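Long-range contact in short-chain dehydrogenase/reductase SDR (Vibrio parahaemolyticus, PDB 3GUY), which probably acts as an NAD(P)-dependent oxidoreductase of the short-chain dehydrogenase/reductase family, its specific substrate being unassigned: residues 85-99 / 137-149. The protein carries 2 engineered substitutions. Numbering follows the deposited sequence.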
# COMPACT_ATOMS: atom_id res chain seq x y z
N PHE D 85 11.51 -18.99 -7.73
CA PHE D 85 11.47 -18.76 -6.29
C PHE D 85 12.72 -19.25 -5.56
O PHE D 85 13.57 -19.90 -6.16
CB PHE D 85 10.26 -19.48 -5.77
CG PHE D 85 8.98 -19.08 -6.46
CD1 PHE D 85 8.38 -17.88 -6.14
CD2 PHE D 85 8.41 -19.90 -7.43
CE1 PHE D 85 7.20 -17.50 -6.78
CE2 PHE D 85 7.25 -19.53 -8.07
CZ PHE D 85 6.64 -18.33 -7.75
N GLY D 86 12.78 -18.96 -4.26
CA GLY D 86 13.87 -19.37 -3.38
C GLY D 86 14.46 -18.16 -2.64
O GLY D 86 14.25 -17.01 -3.01
N LEU D 87 15.23 -18.44 -1.60
CA LEU D 87 15.92 -17.41 -0.86
C LEU D 87 16.80 -16.65 -1.86
O LEU D 87 17.40 -17.28 -2.76
CB LEU D 87 16.77 -18.05 0.22
CG LEU D 87 16.09 -18.62 1.47
CD1 LEU D 87 17.12 -19.40 2.31
CD2 LEU D 87 15.41 -17.47 2.27
N LEU D 88 16.90 -15.32 -1.72
CA LEU D 88 17.57 -14.50 -2.73
C LEU D 88 19.02 -15.00 -3.03
O LEU D 88 19.43 -15.09 -4.19
CB LEU D 88 17.54 -13.02 -2.36
CG LEU D 88 18.16 -12.03 -3.35
CD1 LEU D 88 17.41 -12.01 -4.72
CD2 LEU D 88 18.23 -10.57 -2.77
N GLN D 89 19.78 -15.33 -1.99
CA GLN D 89 21.15 -15.77 -2.16
C GLN D 89 21.24 -17.12 -2.92
O GLN D 89 22.29 -17.43 -3.49
CB GLN D 89 21.87 -15.86 -0.82
CG GLN D 89 21.45 -17.05 0.08
CD GLN D 89 20.31 -16.72 1.06
OE1 GLN D 89 20.20 -17.36 2.11
NE2 GLN D 89 19.49 -15.72 0.73
N GLU D 90 20.17 -17.90 -2.92
CA GLU D 90 20.14 -19.20 -3.63
C GLU D 90 19.70 -19.02 -5.07
O GLU D 90 19.79 -19.95 -5.84
CB GLU D 90 19.09 -20.16 -3.07
CG GLU D 90 18.83 -20.12 -1.62
CD GLU D 90 19.83 -20.89 -0.83
OE1 GLU D 90 19.46 -21.36 0.28
OE2 GLU D 90 20.97 -21.01 -1.33
N GLN D 91 19.16 -17.86 -5.42
CA GLN D 91 18.64 -17.70 -6.76
C GLN D 91 19.75 -17.52 -7.80
O GLN D 91 20.75 -16.84 -7.57
CB GLN D 91 17.63 -16.55 -6.82
CG GLN D 91 16.33 -16.87 -6.06
CD GLN D 91 15.20 -15.87 -6.40
OE1 GLN D 91 15.30 -15.08 -7.34
NE2 GLN D 91 14.10 -15.95 -5.65
N ASP D 92 19.54 -18.11 -8.96
CA ASP D 92 20.49 -18.06 -10.05
C ASP D 92 20.23 -16.77 -10.86
O ASP D 92 19.13 -16.53 -11.28
CB ASP D 92 20.28 -19.33 -10.89
CG ASP D 92 21.07 -19.35 -12.18
OD1 ASP D 92 21.72 -18.35 -12.56
OD2 ASP D 92 20.99 -20.41 -12.84
N PRO D 93 21.26 -15.92 -11.07
CA PRO D 93 20.99 -14.67 -11.77
C PRO D 93 20.42 -14.80 -13.17
O PRO D 93 19.67 -13.92 -13.59
CB PRO D 93 22.35 -13.98 -11.80
CG PRO D 93 23.06 -14.51 -10.61
CD PRO D 93 22.61 -15.93 -10.50
N GLU D 94 20.75 -15.87 -13.89
CA GLU D 94 20.26 -16.07 -15.29
C GLU D 94 18.74 -16.32 -15.24
O GLU D 94 17.99 -15.80 -16.05
CB GLU D 94 20.91 -17.30 -15.93
CG GLU D 94 22.04 -17.06 -16.90
CD GLU D 94 22.18 -18.29 -17.87
OE1 GLU D 94 22.16 -18.10 -19.11
OE2 GLU D 94 22.29 -19.44 -17.38
N GLN D 95 18.32 -17.14 -14.29
CA GLN D 95 16.91 -17.38 -14.04
C GLN D 95 16.13 -16.13 -13.56
O GLN D 95 14.96 -15.98 -13.87
CB GLN D 95 16.77 -18.50 -13.03
CG GLN D 95 17.05 -19.88 -13.65
CD GLN D 95 15.84 -20.71 -13.67
OE1 GLN D 95 14.80 -20.37 -14.32
NE2 GLN D 95 15.90 -21.80 -12.92
N ILE D 96 16.79 -15.27 -12.78
CA ILE D 96 16.22 -13.98 -12.41
C ILE D 96 16.02 -13.10 -13.66
O ILE D 96 15.00 -12.45 -13.80
CB ILE D 96 17.08 -13.20 -11.36
CG1 ILE D 96 17.19 -13.99 -10.02
CG2 ILE D 96 16.53 -11.76 -11.22
CD1 ILE D 96 18.23 -13.44 -8.99
N GLN D 97 17.00 -13.08 -14.55
CA GLN D 97 16.86 -12.36 -15.80
C GLN D 97 15.68 -12.85 -16.65
O GLN D 97 14.97 -12.04 -17.19
CB GLN D 97 18.16 -12.38 -16.63
CG GLN D 97 18.07 -11.55 -17.96
CD GLN D 97 17.56 -10.12 -17.78
OE1 GLN D 97 17.90 -9.45 -16.81
NE2 GLN D 97 16.72 -9.63 -18.72
N THR D 98 15.49 -14.17 -16.74
CA THR D 98 14.32 -14.76 -17.42
C THR D 98 13.00 -14.33 -16.81
O THR D 98 12.00 -14.08 -17.52
CB THR D 98 14.39 -16.29 -17.36
OG1 THR D 98 15.60 -16.70 -17.99
CG2 THR D 98 13.18 -16.92 -18.05
N LEU D 99 12.99 -14.26 -15.47
CA LEU D 99 11.79 -13.80 -14.76
C LEU D 99 11.42 -12.36 -15.16
O LEU D 99 10.23 -12.05 -15.36
CB LEU D 99 12.02 -13.88 -13.25
CG LEU D 99 10.84 -13.87 -12.30
CD1 LEU D 99 9.89 -15.03 -12.62
CD2 LEU D 99 11.43 -13.93 -10.85
N LYS D 137 6.77 -11.32 -0.00
CA LYS D 137 6.79 -12.73 0.40
C LYS D 137 8.22 -13.26 0.50
O LYS D 137 9.01 -13.14 -0.45
CB LYS D 137 5.97 -13.54 -0.60
CG LYS D 137 4.45 -13.23 -0.54
CD LYS D 137 3.72 -13.46 -1.86
CE LYS D 137 2.16 -13.61 -1.65
NZ LYS D 137 1.45 -14.06 -2.90
N ALA D 138 8.54 -13.87 1.64
CA ALA D 138 9.77 -14.63 1.79
C ALA D 138 9.92 -15.70 0.72
O ALA D 138 8.99 -16.45 0.40
CB ALA D 138 9.84 -15.31 3.21
N GLN D 139 11.11 -15.76 0.17
CA GLN D 139 11.48 -16.68 -0.92
C GLN D 139 10.84 -16.34 -2.27
O GLN D 139 10.89 -17.11 -3.17
CB GLN D 139 11.27 -18.12 -0.52
CG GLN D 139 11.93 -18.42 0.77
CD GLN D 139 12.17 -19.93 0.97
OE1 GLN D 139 11.82 -20.74 0.13
NE2 GLN D 139 12.75 -20.27 2.08
N GLU D 140 10.26 -15.18 -2.39
CA GLU D 140 9.67 -14.77 -3.65
C GLU D 140 10.11 -13.37 -4.01
O GLU D 140 9.38 -12.62 -4.68
CB GLU D 140 8.14 -14.86 -3.56
CG GLU D 140 7.58 -16.15 -3.09
CD GLU D 140 6.06 -16.21 -3.20
OE1 GLU D 140 5.42 -15.56 -4.09
OE2 GLU D 140 5.51 -16.96 -2.39
N SER D 141 11.31 -12.99 -3.58
CA SER D 141 11.66 -11.59 -3.60
C SER D 141 11.66 -11.02 -5.04
O SER D 141 11.22 -9.92 -5.24
CB SER D 141 12.97 -11.34 -2.90
OG SER D 141 14.07 -11.90 -3.58
N THR D 142 12.24 -11.75 -5.98
CA THR D 142 12.30 -11.29 -7.40
C THR D 142 10.97 -11.46 -8.13
O THR D 142 10.68 -10.72 -9.09
CB THR D 142 13.38 -12.05 -8.16
OG1 THR D 142 13.17 -13.48 -7.97
CG2 THR D 142 14.79 -11.62 -7.65
N TYR D 143 10.19 -12.45 -7.72
CA TYR D 143 8.80 -12.61 -8.20
C TYR D 143 7.95 -11.45 -7.78
O TYR D 143 7.32 -10.83 -8.62
CB TYR D 143 8.16 -13.89 -7.72
CG TYR D 143 6.83 -14.18 -8.36
CD1 TYR D 143 6.73 -14.44 -9.74
CD2 TYR D 143 5.68 -14.19 -7.61
CE1 TYR D 143 5.51 -14.69 -10.34
CE2 TYR D 143 4.46 -14.50 -8.20
CZ TYR D 143 4.38 -14.74 -9.57
OH TYR D 143 3.17 -15.01 -10.17
N CYS D 144 8.00 -11.10 -6.49
CA CYS D 144 7.33 -9.93 -6.02
C CYS D 144 7.87 -8.72 -6.76
O CYS D 144 7.10 -7.85 -7.20
CB CYS D 144 7.51 -9.73 -4.49
SG CYS D 144 6.62 -10.91 -3.47
N ALA D 145 9.18 -8.66 -6.93
CA ALA D 145 9.76 -7.49 -7.60
C ALA D 145 9.11 -7.23 -8.95
O ALA D 145 8.63 -6.10 -9.20
CB ALA D 145 11.26 -7.64 -7.74
N VAL D 146 9.06 -8.26 -9.80
CA VAL D 146 8.48 -8.12 -11.18
C VAL D 146 6.93 -7.89 -11.19
O VAL D 146 6.40 -7.14 -12.02
CB VAL D 146 8.90 -9.29 -12.11
CG1 VAL D 146 10.45 -9.34 -12.26
CG2 VAL D 146 8.37 -10.71 -11.63
N LYS D 147 6.22 -8.46 -10.23
CA LYS D 147 4.78 -8.27 -10.08
C LYS D 147 4.44 -6.92 -9.50
O LYS D 147 3.50 -6.27 -9.97
CB LYS D 147 4.15 -9.37 -9.28
CG LYS D 147 4.30 -10.73 -10.00
CD LYS D 147 3.59 -10.71 -11.35
CE LYS D 147 3.51 -12.11 -11.98
NZ LYS D 147 3.02 -12.05 -13.38
N TRP D 148 5.20 -6.47 -8.51
CA TRP D 148 5.06 -5.09 -8.07
C TRP D 148 5.39 -4.10 -9.20
O TRP D 148 4.76 -3.02 -9.30
CB TRP D 148 6.02 -4.80 -6.91
CG TRP D 148 5.60 -5.32 -5.55
CD1 TRP D 148 5.21 -6.62 -5.23
CD2 TRP D 148 5.61 -4.60 -4.32
NE1 TRP D 148 4.96 -6.71 -3.89
CE2 TRP D 148 5.19 -5.50 -3.31
CE3 TRP D 148 5.91 -3.28 -3.98
CZ2 TRP D 148 5.05 -5.10 -1.97
CZ3 TRP D 148 5.79 -2.89 -2.64
CH2 TRP D 148 5.34 -3.80 -1.65
N ALA D 149 6.41 -4.43 -10.00
CA ALA D 149 6.79 -3.60 -11.15
C ALA D 149 5.60 -3.42 -12.14
O ALA D 149 5.23 -2.31 -12.50
CB ALA D 149 8.02 -4.19 -11.86
O HOH W 1 13.75 -14.35 -2.39
O HOH W 2 11.37 -14.96 -6.62
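T142 OG1 donates to Q91 OE1 at 2.7 Å, and it approaches in the carbonyl plane on a lone pair of the amide oxygen. The bond ties the start of helix 141-160 to the loop leading into helix 93-118, two neighbouring, nearly parallel helices of the Rossmann fold that cross at -23° in these segments. T142 OG1 sits between its backbone N and carbonyl carbon, which leaves CG2 turned toward L88 CD1 and the I96 side chain. A water donates to this hydroxyl and accepts from Q91 NE2 and Y143 N. Because Q91 NE2 also gives a bond of 2.8 Å to G86 O, the amide's rotation is fixed, with OE1 accepting at one end and NE2 donating twice at the other.

The second direct link is between backbones: G86 N reaches Q139 O at 2.9 Å, with an N-H...O angle of 167°. Another water bridges G86 O to S141 N at the helix start. The second subunit closes in here, its E160 accepting from both L88 N and Q139 N.

Packing spreads outward from these bonds. L87 CG lies 3.8 Å from Q139 NE2, while Q139 OE1 is held by W181. F85 rests CD1 against E140 CG at 3.6 Å and directs its edge at the face of Y143; centroids 5.1 Å apart and planes inclined by 60° define a T-shaped pair. K147 CG lies over the opposite face of Y143. Y143 and K147 match the family's YxxxK motif and Y143 touches S130, probably the serine of the family's Ser-Tyr-Lys arrangement, so the contact probably borders the active site. K147 NZ bonds N103 OD1. Deeper along the helices, L99 inserts CD2 beside T142 OG1 at 3.4 Å, and its CG meets V146 CG2 at 4.1 Å.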